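Long-range contacts in NreA (Staphylococcus aureus subsp. aureus, PDB 6K2H), which probably binds nitrate in the pocket of its GAF domain and reports it to the NreBC two-component system that controls nitrate respiration genes: residues G24-A29 against G123-R128; E100-V105 against V119-Q124; I30-S35 against K43-S48. The protein carries 1 engineered substitution. All coordinates share one frame; numbering follows the deposited sequence.

Contact 1: G24-A29 against G123-R128; sequences GYDFAA and GQRDGR
The guanidinium of Arg128 takes both Gly24 O and Asp26 OD1 at its edge, while Gln124 NE2 lies over one of its faces, near the edge of the group rather than over its centre. The ring of Tyr25 has Gly123 O at its edge and the amide of Gln124 set obliquely against it, Tyr25 CD1 to Gln124 CD 3.5 Å, with ring and amide planes 47° apart. Phe27 has Gly123 N at its ring edge and Arg125 NH2 approaching obliquely, 3.5 Å from Phe27 CD1.

Arg128 NH2 serves two acceptors: Gly24 O at 2.9 Å and, in a salt bridge, Asp26 OD1 at 2.9 Å, met from above the carboxylate plane. The other carboxylate oxygen, Asp26 OD2, accepts Arg125 N at 2.9 Å through its anti lone pair, which fixes the rotation of the group. The backbone N of Asp26 is also used, donating a hydrogen bond to Gln124 OE1 at 3.0 Å, almost in line with the amide C=O; a bend at chi2 (-72°) turns that amide toward the backbone of Asp26, and NE2 goes to Pro129 O.

Asp26 and Phe27 together face Gly123 in a classic beta bulge, placed where strand 27-33 joins strand 115-124 in the GAF sheet. Phe27 pairs with Gly123 through Phe27 N to Gly123 O at 3.0 Å and Gly123 N to Phe27 O at 2.8 Å. Upstream, Gly24, with positive phi just past helix 10-23, closes that helix in a Schellman motif; downstream, a type I' turn from Arg125 to Arg128 brings the second arginine round to Gly24. Arg125 extends past Phe27 to Glu100.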
loop_
_atom_site.group_PDB
_atom_site.type_symbol
_atom_site.label_atom_id
_atom_site.label_comp_id
_atom_site.label_asym_id
_atom_site.label_seq_id
_atom_site.Cartn_x
_atom_site.Cartn_y
_atom_site.Cartn_z
ATOM N N GLY A 24 -4.819 -12.736 -5.409
ATOM C CA GLY A 24 -4.664 -13.638 -4.352
ATOM C C GLY A 24 -4.311 -13.044 -3.011
ATOM O O GLY A 24 -3.834 -13.735 -2.195
ATOM N N TYR A 25 -4.624 -11.785 -2.810
ATOM C CA TYR A 25 -4.244 -11.042 -1.587
ATOM C C TYR A 25 -5.306 -10.952 -0.558
ATOM O O TYR A 25 -6.490 -10.754 -0.849
ATOM C CB TYR A 25 -3.648 -9.669 -1.939
ATOM C CG TYR A 25 -2.179 -9.758 -2.392
ATOM C CD1 TYR A 25 -1.126 -9.862 -1.463
ATOM C CD2 TYR A 25 -1.859 -9.806 -3.710
ATOM C CE1 TYR A 25 0.207 -9.934 -1.887
ATOM C CE2 TYR A 25 -0.556 -9.884 -4.156
ATOM C CZ TYR A 25 0.473 -9.938 -3.275
ATOM O OH TYR A 25 1.748 -10.035 -3.740
ATOM N N ASP A 26 -4.873 -10.959 0.702
ATOM C CA ASP A 26 -5.793 -10.776 1.772
ATOM C C ASP A 26 -6.235 -9.302 1.893
ATOM O O ASP A 26 -7.263 -9.009 2.482
ATOM C CB ASP A 26 -5.189 -11.219 3.088
ATOM C CG ASP A 26 -4.946 -12.745 3.137
ATOM O OD1 ASP A 26 -5.627 -13.484 2.354
ATOM O OD2 ASP A 26 -4.056 -13.184 3.912
ATOM N N PHE A 27 -5.352 -8.403 1.475
ATOM C CA PHE A 27 -5.579 -6.979 1.662
ATOM C C PHE A 27 -4.989 -6.195 0.502
ATOM O O PHE A 27 -3.916 -6.556 -0.077
ATOM C CB PHE A 27 -4.835 -6.546 2.960
ATOM C CG PHE A 27 -4.947 -5.078 3.271
ATOM C CD1 PHE A 27 -6.143 -4.533 3.709
ATOM C CD2 PHE A 27 -3.883 -4.228 3.114
ATOM C CE1 PHE A 27 -6.285 -3.195 3.987
ATOM C CE2 PHE A 27 -4.029 -2.869 3.388
ATOM C CZ PHE A 27 -5.230 -2.353 3.813
ATOM N N ALA A 28 -5.606 -5.083 0.157
ATOM C CA ALA A 28 -4.917 -4.121 -0.774
ATOM C C ALA A 28 -5.307 -2.688 -0.396
ATOM O O ALA A 28 -6.368 -2.484 0.210
ATOM C CB ALA A 28 -5.233 -4.433 -2.267
ATOM N N ALA A 29 -4.497 -1.702 -0.756
ATOM C CA ALA A 29 -4.785 -0.327 -0.399
ATOM C C ALA A 29 -4.147 0.583 -1.404
ATOM O O ALA A 29 -3.102 0.222 -2.003
ATOM C CB ALA A 29 -4.315 -0.043 0.991
ATOM N N GLY A 123 -1.185 -6.735 0.555
ATOM C CA GLY A 123 -0.789 -7.329 1.830
ATOM C C GLY A 123 -1.334 -8.720 2.122
ATOM O O GLY A 123 -2.456 -9.013 1.732
ATOM N N GLN A 124 -0.531 -9.568 2.740
ATOM C CA GLN A 124 -0.994 -10.864 3.246
ATOM C C GLN A 124 -1.114 -10.842 4.744
ATOM O O GLN A 124 -0.341 -10.125 5.436
ATOM C CB GLN A 124 -0.056 -12.005 2.848
ATOM C CG GLN A 124 0.115 -12.164 1.336
ATOM C CD GLN A 124 -1.083 -12.728 0.626
ATOM O OE1 GLN A 124 -2.227 -12.315 0.853
ATOM N NE2 GLN A 124 -0.845 -13.710 -0.254
ATOM N N ARG A 125 -2.003 -11.699 5.248
ATOM C CA ARG A 125 -2.107 -11.961 6.662
ATOM C C ARG A 125 -1.764 -13.415 6.942
ATOM O O ARG A 125 -1.652 -14.234 6.050
ATOM C CB ARG A 125 -3.548 -11.690 7.133
ATOM C CG ARG A 125 -3.895 -10.204 6.983
ATOM C CD ARG A 125 -5.119 -9.828 7.811
ATOM N NE ARG A 125 -5.624 -8.542 7.343
ATOM C CZ ARG A 125 -6.519 -8.371 6.367
ATOM N NH1 ARG A 125 -7.099 -9.409 5.754
ATOM N NH2 ARG A 125 -6.791 -7.139 5.980
ATOM N N ASP A 126 -1.557 -13.705 8.206
ATOM C CA ASP A 126 -1.499 -15.120 8.738
ATOM C C ASP A 126 -0.355 -15.903 8.147
ATOM O O ASP A 126 -0.387 -17.141 8.131
ATOM C CB ASP A 126 -2.819 -15.890 8.536
ATOM C CG ASP A 126 -4.015 -15.146 9.127
ATOM O OD1 ASP A 126 -3.949 -14.863 10.345
ATOM O OD2 ASP A 126 -5.006 -14.920 8.387
ATOM N N GLY A 127 0.659 -15.176 7.632
ATOM C CA GLY A 127 1.860 -15.870 7.098
ATOM C C GLY A 127 1.740 -16.358 5.698
ATOM O O GLY A 127 2.628 -17.100 5.224
ATOM N N ARG A 128 0.679 -16.005 5.007
ATOM C CA ARG A 128 0.515 -16.407 3.607
ATOM C C ARG A 128 1.625 -15.671 2.831
ATOM O O ARG A 128 1.788 -14.456 2.911
ATOM C CB ARG A 128 -0.844 -16.041 3.007
ATOM C CG ARG A 128 -2.045 -16.824 3.530
ATOM C CD ARG A 128 -3.322 -16.495 2.737
ATOM N NE ARG A 128 -3.092 -16.801 1.301
ATOM C CZ ARG A 128 -3.453 -16.076 0.245
ATOM N NH1 ARG A 128 -3.047 -16.470 -1.008
ATOM N NH2 ARG A 128 -4.161 -14.970 0.377
#

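Contact 2: E100-V105 against V119-Q124; sequences ESLTAV and VLLFGQ
Leu121 meets two residues of 100-105 with separate methyl groups. CD1 packs on Val105 CB at 3.7 Å, the two side chains crossing at a slant, whereas CD2 reaches Leu102 CD1 tip to tip at 4.2 Å. With CG anti to the backbone N (chi1 168°), the fork of Leu121 leans toward these partners.

Phe122 takes part through its carbonyl, its O accepting a CA-H...O contact from Val105 CA at 3.3 Å; its ring stacks on Tyr25. Gly123 follows, facing Val105 in a non-hydrogen-bonded antiparallel pair, and its CA makes a CA-H...O contact with Ala104 O at 3.4 Å.

At Gln124 the pairing becomes hydrogen-bonded. Its N donates to Ala104 O at 2.9 Å, while its carbonyl receives Thr103 N at 2.7 Å and, more weakly, Ala104 N at 3.4 Å. Both Thr103 and Ala104 thus face one residue, a classic beta bulge at the mouth of the hairpin formed by strands 104-112 and 115-124. Thr103 OG1 lies near the same carbonyl and also bonds to Gly127 N.

Leu102 and Val105 pack on Leu97 and Leu121 on Ile96, both of helix 96-99, and Leu102 and Leu121 also touch Phe27 of strand 27-33, which flanks 115-124 on the side away from this hairpin partner.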
loop_
_atom_site.group_PDB
_atom_site.type_symbol
_atom_site.label_atom_id
_atom_site.label_comp_id
_atom_site.label_asym_id
_atom_site.label_seq_id
_atom_site.Cartn_x
_atom_site.Cartn_y
_atom_site.Cartn_z
ATOM N N GLU A 100 -3.827 -3.591 10.133
ATOM C CA GLU A 100 -4.335 -4.703 9.333
ATOM C C GLU A 100 -3.563 -6.017 9.537
ATOM O O GLU A 100 -3.863 -6.960 8.878
ATOM C CB GLU A 100 -4.361 -4.286 7.864
ATOM C CG GLU A 100 -5.405 -3.226 7.515
ATOM C CD GLU A 100 -6.847 -3.718 7.742
ATOM O OE1 GLU A 100 -7.068 -4.963 7.602
ATOM O OE2 GLU A 100 -7.732 -2.870 8.007
ATOM N N SER A 101 -2.682 -6.075 10.529
ATOM C CA SER A 101 -1.938 -7.295 10.897
ATOM C C SER A 101 -1.346 -7.959 9.669
ATOM O O SER A 101 -1.513 -9.167 9.458
ATOM C CB SER A 101 -2.819 -8.313 11.650
ATOM O OG SER A 101 -3.578 -7.648 12.662
ATOM N N LEU A 102 -0.653 -7.163 8.891
ATOM C CA LEU A 102 -0.028 -7.716 7.683
ATOM C C LEU A 102 1.292 -8.403 7.980
ATOM O O LEU A 102 2.155 -7.853 8.722
ATOM C CB LEU A 102 0.176 -6.565 6.703
ATOM C CG LEU A 102 -1.042 -5.734 6.318
ATOM C CD1 LEU A 102 -0.757 -4.614 5.307
ATOM C CD2 LEU A 102 -2.133 -6.680 5.829
ATOM N N THR A 103 1.433 -9.581 7.402
ATOM C CA THR A 103 2.621 -10.424 7.608
ATOM C C THR A 103 3.553 -10.426 6.429
ATOM O O THR A 103 4.661 -10.852 6.559
ATOM C CB THR A 103 2.241 -11.851 8.052
ATOM O OG1 THR A 103 1.381 -12.451 7.077
ATOM C CG2 THR A 103 1.522 -11.803 9.407
ATOM N N ALA A 104 3.097 -9.973 5.265
ATOM C CA ALA A 104 3.955 -9.746 4.070
ATOM C C ALA A 104 3.332 -8.624 3.277
ATOM O O ALA A 104 2.098 -8.459 3.273
ATOM C CB ALA A 104 4.037 -10.988 3.216
ATOM N N VAL A 105 4.147 -7.853 2.586
ATOM C CA VAL A 105 3.648 -6.727 1.790
ATOM C C VAL A 105 4.457 -6.483 0.520
ATOM O O VAL A 105 5.684 -6.758 0.479
ATOM C CB VAL A 105 3.542 -5.367 2.567
ATOM C CG1 VAL A 105 2.548 -5.447 3.707
ATOM C CG2 VAL A 105 4.849 -4.950 3.126
ATOM N N VAL A 119 0.499 5.003 -4.379
ATOM C CA VAL A 119 1.083 3.731 -4.011
ATOM C C VAL A 119 0.016 2.689 -3.913
ATOM O O VAL A 119 -0.967 2.914 -3.229
ATOM C CB VAL A 119 1.893 3.816 -2.701
ATOM C CG1 VAL A 119 2.532 2.471 -2.397
ATOM C CG2 VAL A 119 2.944 4.919 -2.798
ATOM N N LEU A 120 0.193 1.564 -4.636
ATOM C CA LEU A 120 -0.653 0.391 -4.505
ATOM C C LEU A 120 0.014 -0.653 -3.609
ATOM O O LEU A 120 1.151 -1.132 -3.885
ATOM C CB LEU A 120 -0.928 -0.227 -5.862
ATOM C CG LEU A 120 -1.644 -1.510 -5.984
ATOM C CD1 LEU A 120 -3.052 -1.424 -5.433
ATOM C CD2 LEU A 120 -1.705 -1.946 -7.467
ATOM N N LEU A 121 -0.631 -0.938 -2.504
ATOM C CA LEU A 121 -0.108 -1.879 -1.484
ATOM C C LEU A 121 -0.916 -3.168 -1.537
ATOM O O LEU A 121 -2.179 -3.108 -1.595
ATOM C CB LEU A 121 -0.181 -1.253 -0.122
ATOM C CG LEU A 121 0.058 -2.268 1.000
ATOM C CD1 LEU A 121 1.450 -2.685 1.015
ATOM C CD2 LEU A 121 -0.357 -1.671 2.358
ATOM N N PHE A 122 -0.209 -4.303 -1.695
ATOM C CA PHE A 122 -0.809 -5.651 -1.569
ATOM C C PHE A 122 -0.284 -6.224 -0.267
ATOM O O PHE A 122 0.942 -6.192 0.018
ATOM C CB PHE A 122 -0.398 -6.545 -2.753
ATOM C CG PHE A 122 -1.014 -6.130 -4.064
ATOM C CD1 PHE A 122 -2.349 -6.450 -4.304
ATOM C CD2 PHE A 122 -0.271 -5.563 -5.059
ATOM C CE1 PHE A 122 -2.929 -6.112 -5.529
ATOM C CE2 PHE A 122 -0.834 -5.245 -6.295
ATOM C CZ PHE A 122 -2.169 -5.528 -6.520
ATOM N N GLY A 123 -1.185 -6.735 0.555
ATOM C CA GLY A 123 -0.789 -7.329 1.830
ATOM C C GLY A 123 -1.334 -8.720 2.122
ATOM O O GLY A 123 -2.456 -9.013 1.732
ATOM N N GLN A 124 -0.531 -9.568 2.740
ATOM C CA GLN A 124 -0.994 -10.864 3.246
ATOM C C GLN A 124 -1.114 -10.842 4.744
ATOM O O GLN A 124 -0.341 -10.125 5.436
ATOM C CB GLN A 124 -0.056 -12.005 2.848
ATOM C CG GLN A 124 0.115 -12.164 1.336
ATOM C CD GLN A 124 -1.083 -12.728 0.626
ATOM O OE1 GLN A 124 -2.227 -12.315 0.853
ATOM N NE2 GLN A 124 -0.845 -13.710 -0.254
#

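Contact 3: I30-S35 against K43-S48; sequences IAFYES and KWHYVS. With EDO (1,2-ethanediol), chain B.
In the backbone, Ile30 N donates to Tyr46 O at 2.9 Å, and Ile30 O takes His45 N at 2.9 Å as well as a weak, longer bond from Tyr46 N. Further along, Phe32 N to Lys43 O and Lys43 N to Phe32 O are both 3.1 Å. His45 and Tyr46 opposite the single Ile30 make a classic beta bulge, which shifts the register by one in this antiparallel hairpin at the edge of the GAF sheet.

Among the aromatic contacts, Ala31 CB sits over one face of Trp44, a CH-pi contact 3.8 Å from the centroid of the six-membered ring. On the opposite sheet face, Phe32 CG stands anti to the carbonyl carbon (chi1 -62°), which sets the ring edge against that of Tyr46, Phe32 CE1 to Tyr46 CE2 3.7 Å. Phe32 also points its edge at the face of His45 in a T-shaped (edge-to-face) pair, planes 66° apart, doubtful because His45 has a second conformer.

Of the polar side chains, Trp44 NE1 donates to O1 of a 1,2-ethanediol, probably from the crystallisation liquor, at 3.0 Å. The extended Glu34 runs alongside Lys43, but Lys43 NZ bonds instead to the carbonyls of Lys56 and Ile58.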
loop_
_atom_site.group_PDB
_atom_site.type_symbol
_atom_site.label_atom_id
_atom_site.label_comp_id
_atom_site.label_asym_id
_atom_site.label_seq_id
_atom_site.Cartn_x
_atom_site.Cartn_y
_atom_site.Cartn_z
ATOM N N ILE A 30 -4.770 1.739 -1.624
ATOM C CA ILE A 30 -4.129 2.777 -2.466
ATOM C C ILE A 30 -3.942 4.049 -1.649
ATOM O O ILE A 30 -4.888 4.544 -1.066
ATOM C CB ILE A 30 -5.009 3.076 -3.695
ATOM C CG1 ILE A 30 -5.039 1.870 -4.648
ATOM C CG2 ILE A 30 -4.451 4.306 -4.452
ATOM C CD1 ILE A 30 -6.158 1.869 -5.695
ATOM N N ALA A 31 -2.732 4.598 -1.678
ATOM C CA ALA A 31 -2.391 5.845 -0.990
ATOM C C ALA A 31 -2.171 6.957 -2.032
ATOM O O ALA A 31 -1.588 6.731 -3.091
ATOM C CB ALA A 31 -1.152 5.653 -0.136
ATOM N N PHE A 32 -2.611 8.152 -1.686
ATOM C CA PHE A 32 -2.490 9.381 -2.590
ATOM C C PHE A 32 -2.327 10.525 -1.616
ATOM O O PHE A 32 -2.770 10.416 -0.425
ATOM C CB PHE A 32 -3.855 9.710 -3.326
ATOM C CG PHE A 32 -4.372 8.669 -4.229
ATOM C CD1 PHE A 32 -5.695 8.234 -4.128
ATOM C CD2 PHE A 32 -3.589 8.229 -5.276
ATOM C CE1 PHE A 32 -6.190 7.361 -5.026
ATOM C CE2 PHE A 32 -4.072 7.324 -6.181
ATOM C CZ PHE A 32 -5.386 6.898 -6.052
ATOM N N TYR A 33 -1.820 11.696 -2.087
ATOM C CA TYR A 33 -1.918 12.914 -1.269
ATOM C C TYR A 33 -3.398 13.214 -0.882
ATOM O O TYR A 33 -4.300 12.978 -1.668
ATOM C CB TYR A 33 -1.318 14.148 -1.985
ATOM C CG TYR A 33 0.182 14.084 -1.960
ATOM C CD1 TYR A 33 0.884 14.379 -0.803
ATOM C CD2 TYR A 33 0.899 13.756 -3.086
ATOM C CE1 TYR A 33 2.270 14.285 -0.782
ATOM C CE2 TYR A 33 2.285 13.631 -3.046
ATOM C CZ TYR A 33 2.944 13.955 -1.891
ATOM O OH TYR A 33 4.308 13.866 -1.872
ATOM N N GLU A 34 -3.582 13.633 0.367
ATOM C CA GLU A 34 -4.883 14.010 0.923
ATOM C C GLU A 34 -5.536 15.181 0.224
ATOM O O GLU A 34 -6.729 15.181 -0.029
ATOM C CB GLU A 34 -4.735 14.340 2.419
ATOM C CG GLU A 34 -6.094 14.561 3.077
ATOM C CD GLU A 34 -5.976 14.815 4.544
ATOM O OE1 GLU A 34 -5.080 15.609 4.939
ATOM O OE2 GLU A 34 -6.870 14.278 5.255
ATOM N N SER A 35 -4.747 16.144 -0.177
ATOM C CA SER A 35 -5.258 17.249 -0.980
ATOM C C SER A 35 -4.181 17.804 -1.897
ATOM O O SER A 35 -2.990 17.434 -1.822
ATOM C CB SER A 35 -5.680 18.350 -0.014
ATOM O OG SER A 35 -4.511 18.785 0.728
ATOM N N LYS A 43 -2.482 9.736 2.540
ATOM C CA LYS A 43 -3.418 8.859 3.216
ATOM C C LYS A 43 -3.754 7.666 2.414
ATOM O O LYS A 43 -3.650 7.700 1.203
ATOM C CB LYS A 43 -4.684 9.622 3.580
ATOM C CG LYS A 43 -4.336 10.705 4.620
ATOM C CD LYS A 43 -5.552 11.271 5.336
ATOM C CE LYS A 43 -6.159 10.315 6.318
ATOM N NZ LYS A 43 -5.702 10.477 7.723
ATOM N N TRP A 44 -4.155 6.608 3.122
ATOM C CA TRP A 44 -4.731 5.451 2.475
ATOM C C TRP A 44 -6.196 5.800 2.168
ATOM O O TRP A 44 -7.018 5.897 3.107
ATOM C CB TRP A 44 -4.616 4.218 3.319
ATOM C CG TRP A 44 -3.199 3.830 3.663
ATOM C CD1 TRP A 44 -2.558 4.056 4.830
ATOM C CD2 TRP A 44 -2.266 3.218 2.783
ATOM N NE1 TRP A 44 -1.237 3.536 4.738
ATOM C CE2 TRP A 44 -1.040 3.077 3.471
ATOM C CE3 TRP A 44 -2.338 2.814 1.435
ATOM C CZ2 TRP A 44 0.081 2.469 2.882
ATOM C CZ3 TRP A 44 -1.251 2.259 0.851
ATOM C CH2 TRP A 44 -0.044 2.074 1.556
ATOM N N HIS A 45 -6.456 6.035 0.900
ATOM C CA HIS A 45 -7.740 6.558 0.396
ATOM C C HIS A 45 -8.719 5.398 0.158
ATOM O O HIS A 45 -9.917 5.558 0.396
ATOM C CB HIS A 45 -7.598 7.359 -0.922
ATOM C CG HIS A 45 -7.139 8.792 -0.753
ATOM N ND1 HIS A 45 -5.908 9.128 -0.243
ATOM C CD2 HIS A 45 -7.757 9.970 -1.026
ATOM C CE1 HIS A 45 -5.795 10.442 -0.164
ATOM N NE2 HIS A 45 -6.889 10.979 -0.672
ATOM N N TYR A 46 -8.203 4.316 -0.383
ATOM C CA TYR A 46 -9.000 3.086 -0.685
ATOM C C TYR A 46 -8.383 1.877 -0.084
ATOM O O TYR A 46 -7.165 1.748 -0.072
ATOM C CB TYR A 46 -9.172 2.862 -2.198
ATOM C CG TYR A 46 -9.799 4.007 -2.913
ATOM C CD1 TYR A 46 -11.159 4.145 -2.945
ATOM C CD2 TYR A 46 -9.009 4.994 -3.513
ATOM C CE1 TYR A 46 -11.748 5.229 -3.588
ATOM C CE2 TYR A 46 -9.581 6.086 -4.150
ATOM C CZ TYR A 46 -10.944 6.218 -4.142
ATOM O OH TYR A 46 -11.471 7.284 -4.813
ATOM N N VAL A 47 -9.201 0.972 0.461
ATOM C CA VAL A 47 -8.697 -0.299 0.987
ATOM C C VAL A 47 -9.618 -1.433 0.514
ATOM O O VAL A 47 -10.825 -1.165 0.188
ATOM C CB VAL A 47 -8.586 -0.377 2.531
ATOM C CG1 VAL A 47 -7.584 0.577 3.108
ATOM C CG2 VAL A 47 -9.937 -0.229 3.183
ATOM N N SER A 48 -9.121 -2.667 0.515
ATOM C CA SER A 48 -9.992 -3.815 0.076
ATOM C C SER A 48 -9.561 -4.963 0.937
ATOM O O SER A 48 -8.342 -5.133 1.207
ATOM C CB SER A 48 -9.813 -4.114 -1.392
ATOM O OG SER A 48 -10.503 -5.306 -1.747
HETATM C C1 EDO B . 1.474 3.248 6.351
HETATM O O1 EDO B . 0.574 2.569 6.900
HETATM C C2 EDO B . 2.477 2.523 5.748
HETATM O O2 EDO B . 2.950 3.468 4.899
#

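The three contacts lie across four strands of one sheet, in the order 42-48, 27-33, 115-124, 104-112. Contacts 1 and 2 share Gly123 and Gln124, their centres about 6 Å apart, and are joined by the salt bridge of Arg125 NH2 to Glu100 OE1 (2.7 Å). Contact 3 is nested within the loop closed by contact 1, about 18 Å away between centres; Ser48 N probably hydrogen-bonds to Ala28 O at 2.8 Å. Between contacts 2 and 3, Leu121 CB packs against Trp44 CH2 at 3.7 Å. The diol, probably from the crystallisation liquor, is held by Trp44 NE1, Ala67 N and Ile96 N and may mark a polar pocket that could be the anion site.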